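Local coordinates for FAD dependent oxidoreductase domain-containing protein (Deinococcus radiodurans R1, PDB 3C4N) that binds ADP and is probably an FAD-dependent oxidoreductase of the ETF-QO/FixC family, its reaction being uncharacterised, at residues 141-153 with 260-272. Sequence-based numbering, arbitrary orientation.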
loop_
_atom_site.group_PDB
_atom_site.type_symbol
_atom_site.label_atom_id
_atom_site.label_comp_id
_atom_site.label_asym_id
_atom_site.label_seq_id
_atom_site.Cartn_x
_atom_site.Cartn_y
_atom_site.Cartn_z
ATOM N N ALA A 141 -18.259 -29.473 -30.490
ATOM C CA ALA A 141 -17.530 -28.500 -29.671
ATOM C C ALA A 141 -17.624 -28.846 -28.185
ATOM O O ALA A 141 -16.648 -28.729 -27.443
ATOM C CB ALA A 141 -18.084 -27.102 -29.916
ATOM N N LEU A 142 -18.811 -29.265 -27.762
ATOM C CA LEU A 142 -19.050 -29.639 -26.375
ATOM C C LEU A 142 -18.903 -31.150 -26.190
ATOM O O LEU A 142 -19.493 -31.739 -25.286
ATOM C CB LEU A 142 -20.446 -29.173 -25.949
ATOM C CG LEU A 142 -20.570 -27.772 -25.345
ATOM C CD1 LEU A 142 -19.416 -26.898 -25.790
ATOM C CD2 LEU A 142 -21.906 -27.158 -25.739
ATOM N N ALA A 143 -18.109 -31.767 -27.058
ATOM C CA ALA A 143 -17.872 -33.198 -26.994
ATOM C C ALA A 143 -17.469 -33.615 -25.594
ATOM O O ALA A 143 -18.195 -34.344 -24.927
ATOM C CB ALA A 143 -16.787 -33.597 -27.981
ATOM N N ASP A 144 -16.314 -33.149 -25.137
ATOM C CA ASP A 144 -15.864 -33.535 -23.807
ATOM C C ASP A 144 -16.279 -32.550 -22.721
ATOM O O ASP A 144 -15.685 -32.510 -21.645
ATOM C CB ASP A 144 -14.347 -33.709 -23.784
ATOM C CG ASP A 144 -13.903 -34.762 -22.783
ATOM O OD1 ASP A 144 -12.771 -34.664 -22.267
ATOM O OD2 ASP A 144 -14.690 -35.698 -22.520
ATOM N N PHE A 145 -17.309 -31.763 -23.000
ATOM C CA PHE A 145 -17.780 -30.785 -22.035
ATOM C C PHE A 145 -19.302 -30.875 -21.881
ATOM O O PHE A 145 -20.038 -29.990 -22.306
ATOM C CB PHE A 145 -17.361 -29.392 -22.499
ATOM C CG PHE A 145 -15.882 -29.262 -22.774
ATOM C CD1 PHE A 145 -14.948 -29.504 -21.770
ATOM C CD2 PHE A 145 -15.424 -28.866 -24.029
ATOM C CE1 PHE A 145 -13.584 -29.356 -22.011
ATOM C CE2 PHE A 145 -14.060 -28.718 -24.277
ATOM C CZ PHE A 145 -13.140 -28.960 -23.264
ATOM N N PRO A 146 -19.789 -31.958 -21.261
ATOM C CA PRO A 146 -21.221 -32.168 -21.053
ATOM C C PRO A 146 -21.880 -31.189 -20.087
ATOM O O PRO A 146 -23.057 -30.871 -20.232
ATOM C CB PRO A 146 -21.280 -33.604 -20.540
ATOM C CG PRO A 146 -20.026 -33.709 -19.736
ATOM C CD PRO A 146 -19.015 -33.066 -20.671
ATOM N N GLU A 147 -21.129 -30.719 -19.098
ATOM C CA GLU A 147 -21.693 -29.798 -18.119
ATOM C C GLU A 147 -22.084 -28.461 -18.744
ATOM O O GLU A 147 -22.843 -27.692 -18.155
ATOM C CB GLU A 147 -20.713 -29.583 -16.953
ATOM C CG GLU A 147 -19.462 -28.762 -17.266
ATOM C CD GLU A 147 -18.503 -29.448 -18.224
ATOM O OE1 GLU A 147 -18.665 -30.660 -18.482
ATOM O OE2 GLU A 147 -17.573 -28.765 -18.705
ATOM N N ALA A 148 -21.566 -28.198 -19.942
ATOM C CA ALA A 148 -21.854 -26.963 -20.666
ATOM C C ALA A 148 -22.987 -27.194 -21.655
ATOM O O ALA A 148 -23.654 -26.253 -22.084
ATOM C CB ALA A 148 -20.613 -26.487 -21.403
ATOM N N LEU A 149 -23.210 -28.455 -22.000
ATOM C CA LEU A 149 -24.251 -28.813 -22.949
ATOM C C LEU A 149 -25.639 -28.691 -22.327
ATOM O O LEU A 149 -26.562 -28.160 -22.944
ATOM C CB LEU A 149 -24.029 -30.246 -23.442
ATOM C CG LEU A 149 -24.477 -30.582 -24.870
ATOM C CD1 LEU A 149 -24.194 -32.052 -25.148
ATOM C CD2 LEU A 149 -25.960 -30.287 -25.059
ATOM N N ALA A 150 -25.777 -29.176 -21.099
ATOM C CA ALA A 150 -27.052 -29.150 -20.389
ATOM C C ALA A 150 -27.592 -27.742 -20.163
ATOM O O ALA A 150 -28.740 -27.562 -19.745
ATOM C CB ALA A 150 -26.906 -29.873 -19.045
ATOM N N LEU A 151 -26.763 -26.742 -20.424
ATOM C CA LEU A 151 -27.184 -25.363 -20.227
ATOM C C LEU A 151 -28.011 -24.864 -21.399
ATOM O O LEU A 151 -28.864 -23.992 -21.244
ATOM C CB LEU A 151 -25.967 -24.456 -20.063
ATOM C CG LEU A 151 -24.987 -24.804 -18.952
ATOM C CD1 LEU A 151 -23.800 -23.855 -19.046
ATOM C CD2 LEU A 151 -25.662 -24.695 -17.589
ATOM N N LEU A 152 -27.763 -25.431 -22.573
ATOM C CA LEU A 152 -28.451 -24.986 -23.773
ATOM C C LEU A 152 -29.252 -26.037 -24.504
ATOM O O LEU A 152 -29.342 -27.192 -24.088
ATOM C CB LEU A 152 -27.445 -24.380 -24.758
ATOM C CG LEU A 152 -25.957 -24.541 -24.450
ATOM C CD1 LEU A 152 -25.129 -24.513 -25.722
ATOM C CD2 LEU A 152 -25.538 -23.433 -23.514
ATOM N N ASP A 153 -29.834 -25.606 -25.614
ATOM C CA ASP A 153 -30.617 -26.481 -26.461
ATOM C C ASP A 153 -29.871 -26.571 -27.795
ATOM O O ASP A 153 -29.888 -25.638 -28.593
ATOM C CB ASP A 153 -32.013 -25.897 -26.666
ATOM C CG ASP A 153 -32.872 -26.759 -27.560
ATOM O OD1 ASP A 153 -32.505 -26.936 -28.743
ATOM O OD2 ASP A 153 -33.907 -27.261 -27.077
ATOM N N LEU A 260 -24.595 -17.935 -11.784
ATOM C CA LEU A 260 -25.390 -19.084 -12.187
ATOM C C LEU A 260 -24.810 -20.340 -11.546
ATOM O O LEU A 260 -23.783 -20.858 -11.989
ATOM C CB LEU A 260 -25.372 -19.239 -13.703
ATOM C CG LEU A 260 -26.257 -20.364 -14.249
ATOM C CD1 LEU A 260 -27.725 -19.949 -14.200
ATOM C CD2 LEU A 260 -25.845 -20.670 -15.676
ATOM N N ASP A 261 -25.477 -20.836 -10.510
ATOM C CA ASP A 261 -24.998 -22.010 -9.805
ATOM C C ASP A 261 -25.303 -23.329 -10.490
ATOM O O ASP A 261 -26.199 -24.059 -10.077
ATOM C CB ASP A 261 -25.558 -22.021 -8.385
ATOM C CG ASP A 261 -25.031 -20.874 -7.547
ATOM O OD1 ASP A 261 -23.813 -20.830 -7.289
ATOM O OD2 ASP A 261 -25.831 -20.010 -7.149
ATOM N N LEU A 262 -24.563 -23.623 -11.550
ATOM C CA LEU A 262 -24.727 -24.875 -12.270
ATOM C C LEU A 262 -23.339 -25.458 -12.517
ATOM O O LEU A 262 -22.390 -24.719 -12.787
ATOM C CB LEU A 262 -25.470 -24.650 -13.585
ATOM C CG LEU A 262 -26.971 -24.406 -13.412
ATOM C CD1 LEU A 262 -27.591 -24.029 -14.731
ATOM C CD2 LEU A 262 -27.626 -25.660 -12.861
ATOM N N LEU A 263 -23.233 -26.780 -12.404
ATOM C CA LEU A 263 -21.975 -27.496 -12.573
ATOM C C LEU A 263 -21.001 -26.859 -13.549
ATOM O O LEU A 263 -21.338 -26.608 -14.701
ATOM C CB LEU A 263 -22.234 -28.937 -13.014
ATOM C CG LEU A 263 -20.995 -29.840 -13.056
ATOM C CD1 LEU A 263 -20.379 -29.901 -11.663
ATOM C CD2 LEU A 263 -21.384 -31.258 -13.515
ATOM N N SER A 264 -19.787 -26.603 -13.082
ATOM C CA SER A 264 -18.770 -26.019 -13.932
ATOM C C SER A 264 -17.420 -26.645 -13.634
ATOM O O SER A 264 -17.174 -27.114 -12.522
ATOM C CB SER A 264 -18.694 -24.515 -13.717
ATOM O OG SER A 264 -17.564 -23.983 -14.378
ATOM N N GLY A 265 -16.542 -26.645 -14.633
ATOM C CA GLY A 265 -15.223 -27.221 -14.453
ATOM C C GLY A 265 -14.092 -26.251 -14.724
ATOM O O GLY A 265 -14.305 -25.153 -15.230
ATOM N N ALA A 266 -12.874 -26.659 -14.386
ATOM C CA ALA A 266 -11.708 -25.804 -14.591
ATOM C C ALA A 266 -11.367 -25.677 -16.067
ATOM O O ALA A 266 -10.660 -24.757 -16.476
ATOM C CB ALA A 266 -10.511 -26.363 -13.832
ATOM N N GLN A 267 -11.874 -26.606 -16.866
ATOM C CA GLN A 267 -11.590 -26.587 -18.281
ATOM C C GLN A 267 -12.833 -26.452 -19.151
ATOM O O GLN A 267 -12.761 -26.598 -20.374
ATOM C CB GLN A 267 -10.805 -27.840 -18.642
ATOM C CG GLN A 267 -11.350 -29.095 -18.009
ATOM C CD GLN A 267 -10.329 -30.216 -17.999
ATOM O OE1 GLN A 267 -10.663 -31.373 -17.723
ATOM N NE2 GLN A 267 -9.069 -29.879 -18.296
ATOM N N THR A 268 -13.972 -26.174 -18.519
ATOM C CA THR A 268 -15.212 -25.989 -19.264
ATOM C C THR A 268 -15.095 -24.647 -19.974
ATOM O O THR A 268 -14.847 -23.612 -19.351
ATOM C CB THR A 268 -16.468 -26.012 -18.341
ATOM O OG1 THR A 268 -17.606 -25.547 -19.075
ATOM C CG2 THR A 268 -16.274 -25.141 -17.132
ATOM N N PRO A 269 -15.259 -24.654 -21.298
ATOM C CA PRO A 269 -15.167 -23.449 -22.131
ATOM C C PRO A 269 -16.108 -22.293 -21.792
ATOM O O PRO A 269 -17.153 -22.479 -21.170
ATOM C CB PRO A 269 -15.378 -23.992 -23.549
ATOM C CG PRO A 269 -16.209 -25.223 -23.336
ATOM C CD PRO A 269 -15.619 -25.838 -22.101
ATOM N N VAL A 270 -15.695 -21.089 -22.182
ATOM C CA VAL A 270 -16.497 -19.892 -21.971
ATOM C C VAL A 270 -17.542 -19.950 -23.083
ATOM O O VAL A 270 -17.229 -20.341 -24.207
ATOM C CB VAL A 270 -15.650 -18.594 -22.135
ATOM C CG1 VAL A 270 -16.531 -17.368 -22.007
ATOM C CG2 VAL A 270 -14.546 -18.553 -21.088
ATOM N N LEU A 271 -18.777 -19.580 -22.772
ATOM C CA LEU A 271 -19.849 -19.611 -23.759
ATOM C C LEU A 271 -20.464 -18.235 -23.898
ATOM O O LEU A 271 -20.540 -17.478 -22.930
ATOM C CB LEU A 271 -20.930 -20.603 -23.329
ATOM C CG LEU A 271 -20.469 -22.051 -23.123
ATOM C CD1 LEU A 271 -21.454 -22.770 -22.199
ATOM C CD2 LEU A 271 -20.358 -22.752 -24.468
ATOM N N ARG A 272 -20.911 -17.926 -25.112
ATOM C CA ARG A 272 -21.534 -16.647 -25.437
ATOM C C ARG A 272 -22.747 -16.868 -26.321
ATOM O O ARG A 272 -22.753 -17.760 -27.163
ATOM C CB ARG A 272 -20.542 -15.764 -26.179
ATOM C CG ARG A 272 -19.428 -15.245 -25.313
ATOM C CD ARG A 272 -18.619 -14.169 -26.024
ATOM N NE ARG A 272 -17.789 -13.441 -25.068
ATOM C CZ ARG A 272 -16.922 -12.493 -25.398
ATOM N NH1 ARG A 272 -16.767 -12.155 -26.673
ATOM N NH2 ARG A 272 -16.215 -11.881 -24.456
#
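Beside the mixed beta sheet of this probable FAD-dependent oxidoreductase, the loop 261-269 joining strands 251-260 and 270-273, with the start of the second, packs against the weakly bonded helical turn about 146-149 and its flanking type I beta turns, 142-145 and 149-152, remote from the ADP site. A CH-pi contact marks one end: Pro-269 CD sits over a face of the Phe-145 ring, 3.6 Å from its centroid and 15° off the normal. Phe-145 holds CG anti to its carbonyl carbon (chi1 -54°), which lays the ring against this proline; its CE1 also approaches Gln-267 O at 3.3 Å. An alanine in place of Phe-145 would probably strip Pro-269 CD of its aromatic cover and open a gap beside the Gln-267 carbonyl. Glu-147, bent at chi2 (-67°), lays CB against Leu-263 CD2 at 3.9 Å and swings its carboxylate across Thr-268. There OE2 lies 3.2 Å from Thr-268 OG1, but the angle is too poor for a hydrogen bond. Further along, Leu-271 CD1 meets Ala-148 CB at 3.9 Å and also nears Leu-151 CD1 and Leu-152 CD2. Tyr-285 of strand 284-288 touches Glu-147, Leu-151 and Thr-268, and its hydroxyl hydrogen-bonds Leu-263 O. At the far end Leu-151 and Leu-262 run past each other in opposite directions, with Leu-151 CD2 3.5 Å from Leu-262 CD1.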